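Local atomic coordinates of Alpha/beta hydrolase fold protein (Chitinophaga pinensis, PDB entry 4PW0), a protein that is of unknown substrate but, as an alpha/beta hydrolase fold protein, probably hydrolyses an ester or related bond. Residues A[9-17]-A[26-34]; A[126-134]-A[272-283]. All blocks are in the same frame, centred on the assembly; numbering follows the deposited sequence.

Contact 1 of 2, residues A[9-17]-A[26-34]; sequences NDHATAPTQ and YAYRSLGAP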
loop_
_atom_site.group_PDB
_atom_site.type_symbol
_atom_site.label_atom_id
_atom_site.label_comp_id
_atom_site.label_asym_id
_atom_site.label_seq_id
_atom_site.Cartn_x
_atom_site.Cartn_y
_atom_site.Cartn_z
ATOM N N ASN A 9 -11.061 10.874 -25.293
ATOM C CA ASN A 9 -11.625 11.973 -24.478
ATOM C C ASN A 9 -11.148 11.859 -23.023
ATOM O O ASN A 9 -10.946 10.761 -22.452
ATOM C CB ASN A 9 -13.141 11.949 -24.438
ATOM C CG ASN A 9 -13.791 12.541 -25.668
ATOM O OD1 ASN A 9 -13.428 13.607 -26.178
ATOM N ND2 ASN A 9 -14.826 11.896 -26.082
ATOM N N ASP A 10 -10.910 13.020 -22.456
ATOM C CA ASP A 10 -10.498 13.104 -21.077
ATOM C C ASP A 10 -11.666 13.501 -20.205
ATOM O O ASP A 10 -12.812 13.610 -20.648
ATOM C CB ASP A 10 -9.289 14.040 -20.925
ATOM C CG ASP A 10 -9.620 15.494 -21.094
ATOM O OD1 ASP A 10 -10.759 15.803 -21.459
ATOM O OD2 ASP A 10 -8.715 16.362 -20.873
ATOM N N HIS A 11 -11.399 13.660 -18.901
ATOM C CA HIS A 11 -12.485 13.919 -17.998
ATOM C C HIS A 11 -13.268 15.185 -18.371
ATOM O O HIS A 11 -14.496 15.240 -18.322
ATOM C CB HIS A 11 -11.955 14.028 -16.578
ATOM C CG HIS A 11 -13.040 14.083 -15.572
ATOM N ND1 HIS A 11 -13.615 12.943 -15.006
ATOM C CD2 HIS A 11 -13.738 15.138 -15.113
ATOM C CE1 HIS A 11 -14.616 13.328 -14.234
ATOM N NE2 HIS A 11 -14.684 14.649 -14.248
ATOM N N ALA A 12 -12.560 16.256 -18.738
ATOM C CA ALA A 12 -13.222 17.510 -19.027
ATOM C C ALA A 12 -14.041 17.458 -20.321
ATOM O O ALA A 12 -15.047 18.127 -20.400
ATOM C CB ALA A 12 -12.181 18.610 -19.148
ATOM N N THR A 13 -13.610 16.643 -21.300
ATOM C CA THR A 13 -14.211 16.687 -22.637
ATOM C C THR A 13 -15.133 15.528 -22.981
ATOM O O THR A 13 -15.913 15.639 -23.937
ATOM C CB THR A 13 -13.118 16.813 -23.712
ATOM O OG1 THR A 13 -12.286 15.651 -23.737
ATOM C CG2 THR A 13 -12.272 18.018 -23.484
ATOM N N ALA A 14 -15.112 14.433 -22.215
ATOM C CA ALA A 14 -15.927 13.280 -22.565
ATOM C C ALA A 14 -17.427 13.671 -22.494
ATOM O O ALA A 14 -17.895 14.155 -21.485
ATOM C CB ALA A 14 -15.630 12.112 -21.628
ATOM N N PRO A 15 -18.221 13.427 -23.584
ATOM C CA PRO A 15 -19.594 13.833 -23.518
ATOM C C PRO A 15 -20.372 12.925 -22.600
ATOM O O PRO A 15 -20.050 11.721 -22.504
ATOM C CB PRO A 15 -20.098 13.664 -24.957
ATOM C CG PRO A 15 -19.184 12.687 -25.549
ATOM C CD PRO A 15 -17.839 12.941 -24.903
ATOM N N THR A 16 -21.400 13.482 -21.978
ATOM C CA THR A 16 -22.355 12.665 -21.265
ATOM C C THR A 16 -23.198 11.911 -22.307
ATOM O O THR A 16 -23.792 12.501 -23.206
ATOM C CB THR A 16 -23.161 13.513 -20.294
ATOM O OG1 THR A 16 -22.254 14.257 -19.442
ATOM C CG2 THR A 16 -24.097 12.641 -19.471
ATOM N N GLN A 17 -23.181 10.594 -22.194
ATOM C CA GLN A 17 -23.927 9.681 -23.042
ATOM C C GLN A 17 -25.081 9.074 -22.265
ATOM O O GLN A 17 -25.120 9.121 -21.025
ATOM C CB GLN A 17 -23.027 8.609 -23.607
ATOM C CG GLN A 17 -21.883 9.170 -24.436
ATOM C CD GLN A 17 -21.045 8.093 -25.097
ATOM O OE1 GLN A 17 -19.875 7.860 -24.737
ATOM N NE2 GLN A 17 -21.635 7.407 -26.048
ATOM N N TYR A 26 -29.851 5.649 -18.338
ATOM C CA TYR A 26 -28.575 5.768 -17.597
ATOM C C TYR A 26 -27.652 6.747 -18.289
ATOM O O TYR A 26 -27.378 6.601 -19.494
ATOM C CB TYR A 26 -27.896 4.416 -17.465
ATOM C CG TYR A 26 -28.600 3.450 -16.547
ATOM C CD1 TYR A 26 -28.316 3.408 -15.177
ATOM C CD2 TYR A 26 -29.527 2.554 -17.036
ATOM C CE1 TYR A 26 -28.954 2.525 -14.351
ATOM C CE2 TYR A 26 -30.169 1.644 -16.199
ATOM C CZ TYR A 26 -29.869 1.618 -14.851
ATOM O OH TYR A 26 -30.516 0.780 -13.963
ATOM N N ALA A 27 -27.160 7.717 -17.511
ATOM C CA ALA A 27 -26.171 8.663 -17.949
ATOM C C ALA A 27 -24.756 8.142 -17.604
ATOM O O ALA A 27 -24.507 7.633 -16.501
ATOM C CB ALA A 27 -26.395 10.020 -17.286
ATOM N N TYR A 28 -23.826 8.285 -18.549
ATOM C CA TYR A 28 -22.485 7.794 -18.355
ATOM C C TYR A 28 -21.505 8.528 -19.230
ATOM O O TYR A 28 -21.890 9.273 -20.152
ATOM C CB TYR A 28 -22.421 6.289 -18.616
ATOM C CG TYR A 28 -22.552 5.905 -20.079
ATOM C CD1 TYR A 28 -23.805 5.808 -20.673
ATOM C CD2 TYR A 28 -21.436 5.634 -20.859
ATOM C CE1 TYR A 28 -23.922 5.424 -22.018
ATOM C CE2 TYR A 28 -21.548 5.284 -22.189
ATOM C CZ TYR A 28 -22.805 5.166 -22.744
ATOM O OH TYR A 28 -22.888 4.816 -24.087
ATOM N N ARG A 29 -20.249 8.336 -18.922
ATOM C CA ARG A 29 -19.134 8.793 -19.750
ATOM C C ARG A 29 -18.104 7.709 -19.917
ATOM O O ARG A 29 -17.888 6.867 -19.036
ATOM C CB ARG A 29 -18.508 10.086 -19.209
ATOM C CG ARG A 29 -19.469 11.201 -18.927
ATOM C CD ARG A 29 -18.806 12.485 -18.495
ATOM N NE ARG A 29 -19.749 13.460 -18.025
ATOM C CZ ARG A 29 -19.575 14.302 -17.016
ATOM N NH1 ARG A 29 -18.445 14.279 -16.301
ATOM N NH2 ARG A 29 -20.541 15.120 -16.698
ATOM N N SER A 30 -17.464 7.703 -21.072
ATOM C CA SER A 30 -16.415 6.763 -21.391
ATOM C C SER A 30 -15.145 7.548 -21.673
ATOM O O SER A 30 -15.122 8.456 -22.533
ATOM C CB SER A 30 -16.790 5.872 -22.574
ATOM O OG SER A 30 -15.811 4.900 -22.819
ATOM N N LEU A 31 -14.117 7.268 -20.882
ATOM C CA LEU A 31 -12.841 7.928 -21.002
ATOM C C LEU A 31 -11.803 7.005 -21.528
ATOM O O LEU A 31 -11.838 5.785 -21.332
ATOM C CB LEU A 31 -12.363 8.479 -19.658
ATOM C CG LEU A 31 -13.028 9.741 -19.139
ATOM C CD1 LEU A 31 -14.516 9.642 -18.925
ATOM C CD2 LEU A 31 -12.347 10.175 -17.837
ATOM N N GLY A 32 -10.814 7.617 -22.194
ATOM C CA GLY A 32 -9.743 6.824 -22.783
ATOM C C GLY A 32 -10.168 6.162 -24.090
ATOM O O GLY A 32 -11.307 6.303 -24.561
ATOM N N ALA A 33 -9.241 5.402 -24.638
ATOM C CA ALA A 33 -9.502 4.582 -25.816
ATOM C C ALA A 33 -10.254 3.320 -25.433
ATOM O O ALA A 33 -9.964 2.728 -24.406
ATOM C CB ALA A 33 -8.182 4.213 -26.463
ATOM N N PRO A 34 -11.223 2.899 -26.261
ATOM C CA PRO A 34 -11.862 1.612 -26.009
ATOM C C PRO A 34 -10.855 0.484 -25.810
ATOM O O PRO A 34 -9.819 0.457 -26.477
ATOM C CB PRO A 34 -12.755 1.413 -27.237
ATOM C CG PRO A 34 -13.055 2.804 -27.706
ATOM C CD PRO A 34 -11.765 3.553 -27.474
HETATM O O HOH W 1 -16.081 9.782 -24.703
HETATM O O HOH W 2 -15.921 13.121 -17.147
HETATM O O HOH W 3 -18.396 9.654 -23.089
#
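The Tyr28 ring carries Gln17 CB over one face, offset toward the rim, a CH-pi contact 3.8 Å from the centroid, with Tyr26 O in plane at its edge; Thr16 OG1 lies in plane at the edge of the Arg29 guanidinium, and a water lies over the centre of one face of the His11 ring. This is the outer end of the mixed alpha/beta hydrolase sheet, where the N-terminal lead-in runs into strand 17-21 and pairs with strand 24-31. Gln17 and Tyr28 form an antiparallel hydrogen-bonded pair: Gln17 N gives to Tyr28 O at 2.8 Å, and Tyr28 N returns to Gln17 O. With CG between its backbone N and carbonyl carbon (chi1 72°), the Tyr28 ring is turned against Gln17. From Arg29, NE bonds Thr16 OG1 at 3.0 Å, and NH2 adds a weak bond to the same oxygen besides its salt bridge to Asp50. Leu31 fills the curve of the incoming loop: CD1 meets Ala14 CB at 3.8 Å and CD2 lies 3.8 Å from His11 CA. Another water joins Pro15 O, Gln17 OE1 and Ser30 N. Gly32 N donates a nearly straight hydrogen bond (176°) to Asn9 O at 3.2 Å, in the carbonyl plane.

Contact 2 of 2, residues A[126-134]-A[272-283]; sequences MIRKIIIVG and FVSQTEYFLDSY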
loop_
_atom_site.group_PDB
_atom_site.type_symbol
_atom_site.label_atom_id
_atom_site.label_comp_id
_atom_site.label_asym_id
_atom_site.label_seq_id
_atom_site.Cartn_x
_atom_site.Cartn_y
_atom_site.Cartn_z
HETATM N N MSE A 126 -18.041 -12.076 -14.123
HETATM C CA MSE A 126 -18.018 -10.867 -14.936
HETATM C C MSE A 126 -16.934 -9.877 -14.506
HETATM O O MSE A 126 -16.627 -8.959 -15.249
HETATM C CB MSE A 126 -19.365 -10.145 -14.820
HETATM C CG MSE A 126 -20.418 -11.035 -15.518
HETATM SE SE MSE A 126 -22.215 -10.199 -15.455
HETATM C CE MSE A 126 -21.649 -9.184 -16.896
ATOM N N ILE A 127 -16.333 -10.099 -13.324
ATOM C CA ILE A 127 -15.330 -9.178 -12.764
ATOM C C ILE A 127 -13.953 -9.852 -12.780
ATOM O O ILE A 127 -13.820 -11.026 -12.391
ATOM C CB ILE A 127 -15.732 -8.778 -11.332
ATOM C CG1 ILE A 127 -16.986 -7.890 -11.382
ATOM C CG2 ILE A 127 -14.593 -8.025 -10.638
ATOM C CD1 ILE A 127 -17.597 -7.606 -10.039
ATOM N N ARG A 128 -12.938 -9.105 -13.205
ATOM C CA ARG A 128 -11.579 -9.550 -13.133
ATOM C C ARG A 128 -10.912 -9.068 -11.822
ATOM O O ARG A 128 -10.702 -9.881 -10.911
ATOM C CB ARG A 128 -10.823 -9.121 -14.373
ATOM C CG ARG A 128 -9.428 -9.702 -14.402
ATOM C CD ARG A 128 -8.568 -9.194 -15.551
ATOM N NE ARG A 128 -8.284 -7.771 -15.445
ATOM C CZ ARG A 128 -7.189 -7.170 -15.901
ATOM N NH1 ARG A 128 -6.237 -7.861 -16.541
ATOM N NH2 ARG A 128 -7.027 -5.858 -15.693
ATOM N N LYS A 129 -10.606 -7.765 -11.739
ATOM C CA LYS A 129 -9.967 -7.228 -10.524
ATOM C C LYS A 129 -10.869 -6.168 -9.903
ATOM O O LYS A 129 -11.683 -5.533 -10.582
ATOM C CB LYS A 129 -8.624 -6.587 -10.878
ATOM C CG LYS A 129 -7.619 -7.589 -11.474
ATOM C CD LYS A 129 -6.254 -6.960 -11.724
ATOM C CE LYS A 129 -5.325 -7.850 -12.459
ATOM N NZ LYS A 129 -3.982 -7.352 -12.726
ATOM N N ILE A 130 -10.659 -5.970 -8.604
ATOM C CA ILE A 130 -11.506 -5.086 -7.798
ATOM C C ILE A 130 -10.640 -4.075 -7.044
ATOM O O ILE A 130 -9.653 -4.451 -6.408
ATOM C CB ILE A 130 -12.283 -5.914 -6.761
ATOM C CG1 ILE A 130 -13.100 -7.014 -7.449
ATOM C CG2 ILE A 130 -13.134 -5.061 -5.846
ATOM C CD1 ILE A 130 -13.745 -7.969 -6.463
ATOM N N ILE A 131 -11.060 -2.802 -7.079
ATOM C CA ILE A 131 -10.470 -1.751 -6.230
ATOM C C ILE A 131 -11.572 -1.223 -5.312
ATOM O O ILE A 131 -12.650 -0.871 -5.796
ATOM C CB ILE A 131 -9.899 -0.605 -7.068
ATOM C CG1 ILE A 131 -8.868 -1.133 -8.059
ATOM C CG2 ILE A 131 -9.307 0.467 -6.157
ATOM C CD1 ILE A 131 -8.776 -0.295 -9.315
ATOM N N ILE A 132 -11.290 -1.175 -4.008
ATOM C CA ILE A 132 -12.203 -0.682 -2.988
ATOM C C ILE A 132 -11.515 0.496 -2.314
ATOM O O ILE A 132 -10.424 0.328 -1.769
ATOM C CB ILE A 132 -12.565 -1.749 -1.944
ATOM C CG1 ILE A 132 -13.264 -2.921 -2.591
ATOM C CG2 ILE A 132 -13.400 -1.129 -0.820
ATOM C CD1 ILE A 132 -13.449 -4.108 -1.681
ATOM N N VAL A 133 -12.171 1.651 -2.332
ATOM C CA VAL A 133 -11.636 2.866 -1.691
ATOM C C VAL A 133 -12.627 3.330 -0.641
ATOM O O VAL A 133 -13.816 3.465 -0.938
ATOM C CB VAL A 133 -11.397 3.995 -2.693
ATOM C CG1 VAL A 133 -10.780 5.196 -2.013
ATOM C CG2 VAL A 133 -10.568 3.503 -3.870
ATOM N N GLY A 134 -12.156 3.593 0.577
ATOM C CA GLY A 134 -13.014 4.245 1.550
ATOM C C GLY A 134 -14.285 3.486 1.874
ATOM O O GLY A 134 -15.374 4.101 1.910
ATOM N N PHE A 272 -2.424 7.283 -5.710
ATOM C CA PHE A 272 -3.488 6.312 -6.018
ATOM C C PHE A 272 -3.390 5.794 -7.449
ATOM O O PHE A 272 -3.499 4.598 -7.687
ATOM C CB PHE A 272 -4.860 6.932 -5.757
ATOM C CG PHE A 272 -5.990 6.017 -6.107
ATOM C CD1 PHE A 272 -6.336 4.986 -5.267
ATOM C CD2 PHE A 272 -6.680 6.156 -7.300
ATOM C CE1 PHE A 272 -7.363 4.123 -5.581
ATOM C CE2 PHE A 272 -7.699 5.272 -7.626
ATOM C CZ PHE A 272 -8.053 4.256 -6.778
ATOM N N VAL A 273 -3.239 6.718 -8.405
ATOM C CA VAL A 273 -3.119 6.290 -9.812
ATOM C C VAL A 273 -1.922 5.378 -10.004
ATOM O O VAL A 273 -2.014 4.337 -10.657
ATOM C CB VAL A 273 -3.056 7.501 -10.744
ATOM C CG1 VAL A 273 -2.653 7.071 -12.144
ATOM C CG2 VAL A 273 -4.382 8.231 -10.760
ATOM N N SER A 274 -0.772 5.753 -9.425
ATOM C CA SER A 274 0.427 4.931 -9.578
ATOM C C SER A 274 0.233 3.507 -9.066
ATOM O O SER A 274 0.561 2.503 -9.726
ATOM C CB SER A 274 1.588 5.574 -8.881
ATOM O OG SER A 274 2.741 4.746 -8.989
ATOM N N GLN A 275 -0.373 3.432 -7.894
ATOM C CA GLN A 275 -0.612 2.112 -7.294
ATOM C C GLN A 275 -1.630 1.291 -8.058
ATOM O O GLN A 275 -1.424 0.066 -8.271
ATOM C CB GLN A 275 -1.043 2.276 -5.846
ATOM C CG GLN A 275 0.039 2.812 -4.971
ATOM C CD GLN A 275 -0.332 2.755 -3.513
ATOM O OE1 GLN A 275 -1.484 2.794 -3.155
ATOM N NE2 GLN A 275 0.723 2.713 -2.658
ATOM N N THR A 276 -2.732 1.945 -8.446
ATOM C CA THR A 276 -3.856 1.299 -9.128
ATOM C C THR A 276 -3.493 0.851 -10.547
ATOM O O THR A 276 -3.897 -0.236 -10.996
ATOM C CB THR A 276 -5.094 2.252 -9.164
ATOM O OG1 THR A 276 -5.461 2.567 -7.832
ATOM C CG2 THR A 276 -6.276 1.577 -9.822
ATOM N N GLU A 277 -2.717 1.683 -11.246
ATOM C CA GLU A 277 -2.293 1.324 -12.581
ATOM C C GLU A 277 -1.439 0.059 -12.555
ATOM O O GLU A 277 -1.634 -0.848 -13.392
ATOM C CB GLU A 277 -1.548 2.520 -13.193
ATOM C CG GLU A 277 -0.910 2.306 -14.511
ATOM C CD GLU A 277 -0.313 3.643 -14.907
ATOM O OE1 GLU A 277 0.474 4.216 -14.096
ATOM O OE2 GLU A 277 -0.695 4.151 -15.970
ATOM N N TYR A 278 -0.492 -0.057 -11.619
ATOM C CA TYR A 278 0.246 -1.265 -11.492
ATOM C C TYR A 278 -0.643 -2.471 -11.189
ATOM O O TYR A 278 -0.521 -3.569 -11.777
ATOM C CB TYR A 278 1.400 -1.159 -10.450
ATOM C CG TYR A 278 2.180 -2.432 -10.366
ATOM C CD1 TYR A 278 3.236 -2.686 -11.264
ATOM C CD2 TYR A 278 1.819 -3.442 -9.502
ATOM C CE1 TYR A 278 3.875 -3.895 -11.223
ATOM C CE2 TYR A 278 2.447 -4.679 -9.501
ATOM C CZ TYR A 278 3.494 -4.880 -10.379
ATOM O OH TYR A 278 4.096 -6.130 -10.407
ATOM N N PHE A 279 -1.522 -2.292 -10.203
ATOM C CA PHE A 279 -2.414 -3.350 -9.823
ATOM C C PHE A 279 -3.193 -3.885 -11.036
ATOM O O PHE A 279 -3.229 -5.077 -11.261
ATOM C CB PHE A 279 -3.355 -2.852 -8.735
ATOM C CG PHE A 279 -4.468 -3.809 -8.384
ATOM C CD1 PHE A 279 -4.206 -4.982 -7.683
ATOM C CD2 PHE A 279 -5.770 -3.535 -8.735
ATOM C CE1 PHE A 279 -5.236 -5.854 -7.342
ATOM C CE2 PHE A 279 -6.808 -4.393 -8.400
ATOM C CZ PHE A 279 -6.528 -5.543 -7.709
ATOM N N LEU A 280 -3.804 -2.991 -11.787
ATOM C CA LEU A 280 -4.621 -3.429 -12.932
ATOM C C LEU A 280 -3.791 -4.010 -14.067
ATOM O O LEU A 280 -4.212 -5.023 -14.652
ATOM C CB LEU A 280 -5.461 -2.287 -13.440
ATOM C CG LEU A 280 -6.532 -1.786 -12.478
ATOM C CD1 LEU A 280 -7.226 -0.596 -13.090
ATOM C CD2 LEU A 280 -7.540 -2.878 -12.106
ATOM N N ASP A 281 -2.633 -3.417 -14.335
ATOM C CA ASP A 281 -1.876 -3.866 -15.500
ATOM C C ASP A 281 -1.031 -5.080 -15.224
ATOM O O ASP A 281 -0.799 -5.874 -16.149
ATOM C CB ASP A 281 -1.066 -2.713 -16.076
ATOM C CG ASP A 281 -1.950 -1.650 -16.675
ATOM O OD1 ASP A 281 -3.111 -1.974 -17.010
ATOM O OD2 ASP A 281 -1.501 -0.492 -16.803
ATOM N N SER A 282 -0.613 -5.276 -13.960
ATOM C CA SER A 282 0.426 -6.238 -13.690
ATOM C C SER A 282 0.235 -7.231 -12.564
ATOM O O SER A 282 0.862 -8.292 -12.593
ATOM C CB SER A 282 1.724 -5.466 -13.467
ATOM O OG SER A 282 2.153 -4.756 -14.614
ATOM N N TYR A 283 -0.552 -6.914 -11.536
ATOM C CA TYR A 283 -0.612 -7.810 -10.399
ATOM C C TYR A 283 -1.323 -9.127 -10.733
ATOM O O TYR A 283 -2.434 -9.079 -11.322
ATOM C CB TYR A 283 -1.297 -7.119 -9.205
ATOM C CG TYR A 283 -1.402 -8.039 -8.032
ATOM C CD1 TYR A 283 -0.290 -8.363 -7.268
ATOM C CD2 TYR A 283 -2.626 -8.629 -7.684
ATOM C CE1 TYR A 283 -0.394 -9.266 -6.241
ATOM C CE2 TYR A 283 -2.733 -9.528 -6.645
ATOM C CZ TYR A 283 -1.614 -9.862 -5.925
ATOM O OH TYR A 283 -1.652 -10.784 -4.900
ATOM O OXT TYR A 283 -0.832 -10.238 -10.411
HETATM O O HOH W 4 -3.884 -6.415 -17.298
HETATM O O HOH W 5 -4.944 -4.469 -17.788
HETATM O O HOH W 6 -2.812 -8.347 -15.149
#
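Hydrogen bonds come first: Lys129 NZ grips Phe279, Leu280 and Tyr283 at the C-terminal end of helix 269-282. The chain, extended beyond CG, carries NZ to three backbone oxygens: Tyr283 O at 2.7 Å, in plane and on a lone pair, Phe279 O at 2.8 Å, in its carbonyl plane, and Leu280 O at 3.0 Å, met from above its plane. Tyr283 O belongs to the C-terminal carboxylate, so charge attraction is likely to add to this bond, and the helix dipole would be expected to welcome a cation here. Replacing Lys129 by alanine removes all three NZ bonds and would probably leave Phe279 O and the Tyr283 carboxylate without this cation and the chain end less firmly held. Arg128, salt-bridged to Asp105, adds a weak bond from NH2 to Leu280 O; a water joins NH2 to Asp281 OD1, itself salt-bridged to Arg64.

Apolar packing follows. Lys129 CD lies over one face of the Phe279 ring, offset toward the rim, and Lys129 CB comes within 3.8 Å of Phe279 CE2. Ile131 CG1 slides past the same ring at 3.9 Å from CE2, its CD1 meets Leu280 CD2 at 4.0 Å, and its CG2 sits at the edge of the Phe272 ring. A chi1 of 178° (CG anti to the backbone N) places the Phe272 ring against the strand, where CE1 meets Val133 CG2 at 3.7 Å. Strand 129-133 and helix 272-282 run nearly antiparallel (163°), axes 9.5 Å apart: the C-terminal helix packed on the parallel strands of the mixed sheet, as in alpha/beta hydrolases.

How the contacts relate
Both contacts reach one mixed sheet, with centres about 20 Å apart and nearest atoms about 11 Å apart, so they do not touch. They come in series along the chain: contact 1 closes within the first 34 residues, before contact 2 opens. Contact 1 sits at the antiparallel edge, around strands 17-21 and 24-31; contact 2 uses strand 127-133, among the parallel strands, and helix 269-282, the last of the chain. Strands 66-69, 39-42 and 104-109 lie between strands 24-31 and 127-133. Together the contacts fix both modelled chain ends onto the sheet that also carries the probable nucleophile Ser110, just beyond strand 104-109.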